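Local coordinates for putative D-alanine N-acetyltransferase of GNAT family (Desulfovibrio desulfuricans subsp. desulfuricans, PDB 2R7H), which probably transfers an acyl group other than an amino-acyl group, most likely acetyl, as a putative acetyltransferase of the GNAT family, at residues P89-E92 against G93-D96; F162-A165 against G166-K169. All coordinates share one frame; numbering follows the deposited sequence.

Both contacts are local, made where a loop leads into a strand of the one mixed sheet: contact 1 opens strand 94-102 and contact 2 opens strand 167-175. Their centres lie 25 Å apart and their nearest atoms about 8 Å, so they do not touch. Each is partly buried, and each reaches the second subunit. The chemistry differs. In contact 1 two threonines pass closely while their polar atoms bond elsewhere, to the loop and to the other chain; contact 2 is a type II beta turn with two backbone hydrogen bonds, a salt bridge and a lysine lying over an aromatic ring. Across the subunits, Thr-94 OG1 bonds Phe-162 O of the second subunit.

Contact 1: residues P89-E92 against G93-D96; sequences PATE and GTYD
The loop joining the antiparallel strands 78-87 and 94-102 of the GNAT sheet brings Thr-91 against Thr-94 where the second strand begins. Their side chains cross at about a right angle. The hydroxyl of Thr-91 does the touching: OG1 comes to 3.5 Å from Thr-94 CB and to 3.4 Å from Thr-94 O, while Thr-91 CB stands 3.9 Å from Thr-94 CB. With chi1 at 78°, OG1 of Thr-91 sits between its own backbone N and carbonyl carbon, and this carries the oxygen inward. None of these approaches is a hydrogen bond; OG1 is instead bonded to the carbonyl of Thr-88, within the same loop. Thr-88 also ties down the start of the strand, through a backbone bond to Thr-94 and through its hydroxyl, which bonds Asp-96 OD2.

The hydroxyl of Thr-94 is engaged across the dimer. At chi1 -63° it lies anti to the carbonyl carbon, beside the backbone N, and it bonds Phe-162 O of the second subunit. That same residue also packs on Thr-91, so both threonines belong to the subunit interface. Thr-94 also rests on Leu-130 and Phe-132 of the adjoining parallel strand 130-136.

Between the threonines the chain bends at Gly-93, whose positive phi of 76° suits a residue without a side chain. The carbonyl of Glu-92 receives a hydrogen bond from Arg-129 NH2, and Gly-93 makes backbone bonds to Arg-129 and Leu-130, which fasten the bend to the start of strand 130-136. Within the bend itself, Glu-92 O lies 3.4 Å from Thr-94 N, at an angle too poor for a hydrogen bond.

Contact 2: residues F162-A165 against G166-K169; sequences FYRA and GDDK
Lys-169 lies alongside Phe-162, both side chains pointing the same way, in the connection between the antiparallel strands 154-159 and 167-175 of the GNAT sheet, where the second strand begins. Its CE sits over the centre of one ring face, 3.7 Å from the Phe-162 centroid, in a CH-pi contact. Beyond it, Lys-169 NZ makes an off-centre cation-pi contact and also a salt bridge with Glu-134. The bend at chi3 of Lys-169 (71°) brings CE over the phenyl face, and NZ follows toward the ring's CZ side. Tyr-163 crosses the lysine at about a right angle, its OH 3.4 Å from Lys-169 CD, while Phe-162 CD2 covers one face of the tyrosine ring.

A type II turn from Arg-164 to Asp-167 closes the loop, with Gly-166 at positive phi. Asp-167 N gives a 2.9 Å hydrogen bond to Arg-164 O, and Tyr-163 N another to Asp-167 O. The carboxylate of Asp-167 divides its work. OD1 is hydrogen-bonded to Ser-136 OG and approaches Tyr-163 CD2 obliquely, ring and carboxylate planes being 56° apart. OD2 takes the salt bridge from Arg-164, whose side chain runs alongside; OD2 lies at the guanidinium edge, and the bond from Arg-164 NH1 to Asp-167 OD2 is weak, 3.1 Å long and bent to 132° at the hydrogen.

Contact 1: residues P89-E92 against G93-D96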
ATOM      1  N   PRO B  89      -5.933   3.790  -2.494  1.00 34.18           N
ATOM      2  CA  PRO B  89      -7.089   3.480  -1.676  1.00 34.13           C
ATOM      3  C   PRO B  89      -7.209   4.375  -0.458  1.00 31.56           C
ATOM      4  O   PRO B  89      -6.195   4.809   0.087  1.00 31.76           O
ATOM      5  CB  PRO B  89      -6.806   2.044  -1.191  1.00 35.97           C
ATOM      6  CG  PRO B  89      -5.904   1.452  -2.183  1.00 38.11           C
ATOM      7  CD  PRO B  89      -5.125   2.577  -2.781  1.00 37.14           C
ATOM      8  N   ALA B  90      -8.443   4.687  -0.091  1.00 34.34           N
ATOM      9  CA  ALA B  90      -8.772   5.484   1.080  1.00 31.95           C
ATOM     10  C   ALA B  90      -8.261   6.920   1.048  1.00 34.74           C
ATOM     11  O   ALA B  90      -7.952   7.476   2.084  1.00 30.95           O
ATOM     12  CB  ALA B  90      -8.255   4.739   2.354  1.00 33.93           C
ATOM     13  N   THR B  91      -8.177   7.521  -0.130  1.00 33.69           N
ATOM     14  CA  THR B  91      -7.679   8.891  -0.251  1.00 30.98           C
ATOM     15  C   THR B  91      -8.532   9.613  -1.285  1.00 32.58           C
ATOM     16  O   THR B  91      -9.247   8.981  -2.024  1.00 34.10           O
ATOM     17  CB  THR B  91      -6.228   8.928  -0.797  1.00 25.64           C
ATOM     18  OG1 THR B  91      -6.214   8.710  -2.213  1.00 32.22           O
ATOM     19  CG2 THR B  91      -5.318   7.944  -0.058  1.00 21.46           C
ATOM     20  N   GLU B  92      -8.441  10.947  -1.284  0.50 34.34           N
ATOM     21  CA  GLU B  92      -9.141  11.843  -2.226  0.50 33.11           C
ATOM     22  C   GLU B  92      -8.072  12.513  -3.050  0.50 31.87           C
ATOM     23  O   GLU B  92      -7.292  13.243  -2.500  0.50 31.55           O
ATOM     24  CB  GLU B  92      -9.983  12.913  -1.460  0.50 34.02           C
ATOM     25  CG  GLU B  92     -10.530  14.176  -2.256  0.50 36.01           C
ATOM     26  CD  GLU B  92      -9.574  15.428  -2.308  0.50 46.17           C
ATOM     27  OE1 GLU B  92      -9.384  16.160  -1.270  0.50 31.40           O
ATOM     28  OE2 GLU B  92      -9.087  15.734  -3.427  0.50 40.11           O
ATOM     29  N   GLY B  93      -7.983  12.222  -4.343  1.00 30.25           N
ATOM     30  CA  GLY B  93      -7.001  12.894  -5.194  1.00 32.17           C
ATOM     31  C   GLY B  93      -5.539  12.499  -5.116  1.00 32.19           C
ATOM     32  O   GLY B  93      -4.686  13.246  -5.618  1.00 29.64           O
ATOM     33  N   THR B  94      -5.230  11.365  -4.486  1.00 29.64           N
ATOM     34  CA  THR B  94      -3.854  10.870  -4.407  1.00 29.03           C
ATOM     35  C   THR B  94      -3.778   9.617  -5.272  1.00 26.48           C
ATOM     36  O   THR B  94      -4.694   8.812  -5.236  1.00 26.32           O
ATOM     37  CB  THR B  94      -3.414  10.592  -2.986  1.00 33.06           C
ATOM     38  OG1 THR B  94      -3.436  11.825  -2.268  1.00 25.39           O
ATOM     39  CG2 THR B  94      -1.970  10.097  -2.927  1.00 33.85           C
ATOM     40  N   TYR B  95      -2.698   9.504  -6.026  1.00 28.55           N
ATOM     41  CA  TYR B  95      -2.449   8.408  -6.954  1.00 25.21           C
ATOM     42  C   TYR B  95      -1.036   7.852  -6.759  1.00 24.22           C
ATOM     43  O   TYR B  95      -0.149   8.561  -6.364  1.00 27.78           O
ATOM     44  CB  TYR B  95      -2.571   8.930  -8.409  1.00 28.13           C
ATOM     45  CG  TYR B  95      -3.992   9.244  -8.802  1.00 26.11           C
ATOM     46  CD1 TYR B  95      -4.625  10.405  -8.355  1.00 29.52           C
ATOM     47  CD2 TYR B  95      -4.712   8.375  -9.590  1.00 30.19           C
ATOM     48  CE1 TYR B  95      -5.963  10.657  -8.662  1.00 31.27           C
ATOM     49  CE2 TYR B  95      -6.022   8.609  -9.896  1.00 34.26           C
ATOM     50  CZ  TYR B  95      -6.642   9.754  -9.445  1.00 37.97           C
ATOM     51  OH  TYR B  95      -7.950   9.986  -9.776  1.00 40.70           O
ATOM     52  N   ASP B  96      -0.884   6.588  -7.078  1.00 29.71           N
ATOM     53  CA  ASP B  96       0.401   5.936  -7.062  1.00 28.77           C
ATOM     54  C   ASP B  96       0.842   5.538  -8.463  1.00 30.41           C
ATOM     55  O   ASP B  96       0.059   4.975  -9.205  1.00 25.59           O
ATOM     56  CB  ASP B  96       0.377   4.681  -6.236  1.00 28.53           C
ATOM     57  CG  ASP B  96       0.360   4.974  -4.751  1.00 30.14           C
ATOM     58  OD1 ASP B  96       1.340   5.527  -4.221  1.00 52.36           O
ATOM     59  OD2 ASP B  96      -0.600   4.552  -4.133  1.00 39.87           O
TER

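Contact 2: residues F162-A165 against G166-K169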
ATOM      1  N   PHE B 162      13.527  -0.809   4.588  1.00 30.95           N
ATOM      2  CA  PHE B 162      12.174  -1.235   4.345  1.00 28.30           C
ATOM      3  C   PHE B 162      12.080  -2.555   3.600  1.00 27.34           C
ATOM      4  O   PHE B 162      11.357  -3.475   4.045  1.00 28.37           O
ATOM      5  CB  PHE B 162      11.442  -0.123   3.574  1.00 29.47           C
ATOM      6  CG  PHE B 162      10.001  -0.402   3.328  1.00 27.73           C
ATOM      7  CD1 PHE B 162       9.064   0.010   4.245  1.00 29.06           C
ATOM      8  CD2 PHE B 162       9.577  -1.021   2.166  1.00 30.14           C
ATOM      9  CE1 PHE B 162       7.732  -0.244   4.049  1.00 28.58           C
ATOM     10  CE2 PHE B 162       8.233  -1.257   1.954  1.00 32.98           C
ATOM     11  CZ  PHE B 162       7.312  -0.866   2.905  1.00 29.53           C
ATOM     12  N   TYR B 163      12.828  -2.688   2.521  1.00 27.29           N
ATOM     13  CA  TYR B 163      12.759  -3.943   1.724  1.00 32.42           C
ATOM     14  C   TYR B 163      13.585  -5.077   2.309  1.00 32.78           C
ATOM     15  O   TYR B 163      13.165  -6.221   2.240  1.00 35.09           O
ATOM     16  CB  TYR B 163      13.132  -3.708   0.277  1.00 32.30           C
ATOM     17  CG  TYR B 163      12.300  -2.686  -0.434  1.00 32.93           C
ATOM     18  CD1 TYR B 163      11.014  -2.986  -0.869  1.00 33.07           C
ATOM     19  CD2 TYR B 163      12.812  -1.437  -0.733  1.00 27.35           C
ATOM     20  CE1 TYR B 163      10.251  -2.071  -1.554  1.00 34.80           C
ATOM     21  CE2 TYR B 163      12.055  -0.499  -1.452  1.00 33.08           C
ATOM     22  CZ  TYR B 163      10.774  -0.822  -1.858  1.00 29.76           C
ATOM     23  OH  TYR B 163      10.008   0.108  -2.527  1.00 37.88           O
ATOM     24  N   ARG B 164      14.745  -4.750   2.869  1.00 35.26           N
ATOM     25  CA  ARG B 164      15.664  -5.688   3.523  1.00 37.38           C
ATOM     26  C   ARG B 164      16.771  -4.845   4.117  1.00 37.36           C
ATOM     27  O   ARG B 164      16.830  -3.639   3.860  1.00 35.72           O
ATOM     28  CB  ARG B 164      16.244  -6.747   2.568  1.00 37.63           C
ATOM     29  CG  ARG B 164      17.019  -6.213   1.367  1.00 42.98           C
ATOM     30  CD  ARG B 164      17.475  -7.296   0.348  1.00 49.12           C
ATOM     31  NE  ARG B 164      16.326  -8.066  -0.134  1.00 63.75           N
ATOM     32  CZ  ARG B 164      15.391  -7.626  -0.992  1.00 71.97           C
ATOM     33  NH1 ARG B 164      15.432  -6.400  -1.526  1.00 75.80           N
ATOM     34  NH2 ARG B 164      14.375  -8.434  -1.317  1.00 73.75           N
ATOM     35  N   ALA B 165      17.659  -5.476   4.893  1.00 36.88           N
ATOM     36  CA  ALA B 165      18.778  -4.771   5.504  1.00 37.93           C
ATOM     37  C   ALA B 165      19.561  -4.020   4.408  1.00 37.59           C
ATOM     38  O   ALA B 165      19.836  -4.574   3.361  1.00 38.94           O
ATOM     39  CB  ALA B 165      19.692  -5.774   6.268  1.00 38.22           C
ATOM     40  N   GLY B 166      19.850  -2.739   4.625  1.00 37.64           N
ATOM     41  CA  GLY B 166      20.538  -1.919   3.641  1.00 38.05           C
ATOM     42  C   GLY B 166      19.737  -1.493   2.407  1.00 38.68           C
ATOM     43  O   GLY B 166      20.290  -0.817   1.549  1.00 39.57           O
ATOM     44  N   ASP B 167      18.441  -1.841   2.313  1.00 38.87           N
ATOM     45  CA  ASP B 167      17.606  -1.500   1.157  1.00 35.61           C
ATOM     46  C   ASP B 167      16.398  -0.637   1.626  1.00 33.40           C
ATOM     47  O   ASP B 167      15.370  -1.133   2.025  1.00 33.84           O
ATOM     48  CB  ASP B 167      17.167  -2.776   0.455  1.00 34.92           C
ATOM     49  CG  ASP B 167      16.564  -2.519  -0.901  1.00 33.52           C
ATOM     50  OD1 ASP B 167      16.167  -1.383  -1.196  1.00 32.29           O
ATOM     51  OD2 ASP B 167      16.499  -3.465  -1.706  1.00 39.32           O
ATOM     52  N   ASP B 168      16.580   0.673   1.542  1.00 33.64           N
ATOM     53  CA  ASP B 168      15.594   1.659   1.966  1.00 33.78           C
ATOM     54  C   ASP B 168      14.552   1.934   0.913  1.00 33.39           C
ATOM     55  O   ASP B 168      14.843   1.782  -0.269  1.00 32.50           O
ATOM     56  CB  ASP B 168      16.286   2.992   2.220  1.00 32.63           C
ATOM     57  CG  ASP B 168      17.380   2.910   3.269  1.00 35.79           C
ATOM     58  OD1 ASP B 168      17.454   1.909   4.017  1.00 31.66           O
ATOM     59  OD2 ASP B 168      18.160   3.874   3.325  1.00 36.18           O
ATOM     60  N   LYS B 169      13.344   2.327   1.345  1.00 31.69           N
ATOM     61  CA  LYS B 169      12.290   2.704   0.412  1.00 30.48           C
ATOM     62  C   LYS B 169      12.313   4.197   0.424  1.00 30.84           C
ATOM     63  O   LYS B 169      12.291   4.768   1.516  1.00 29.45           O
ATOM     64  CB  LYS B 169      10.888   2.235   0.841  1.00 31.97           C
ATOM     65  CG  LYS B 169       9.802   2.615  -0.235  1.00 33.81           C
ATOM     66  CD  LYS B 169       8.505   1.897  -0.061  1.00 32.00           C
ATOM     67  CE  LYS B 169       7.727   2.322   1.084  1.00 30.43           C
ATOM     68  NZ  LYS B 169       6.342   1.714   1.001  1.00 32.21           N
TER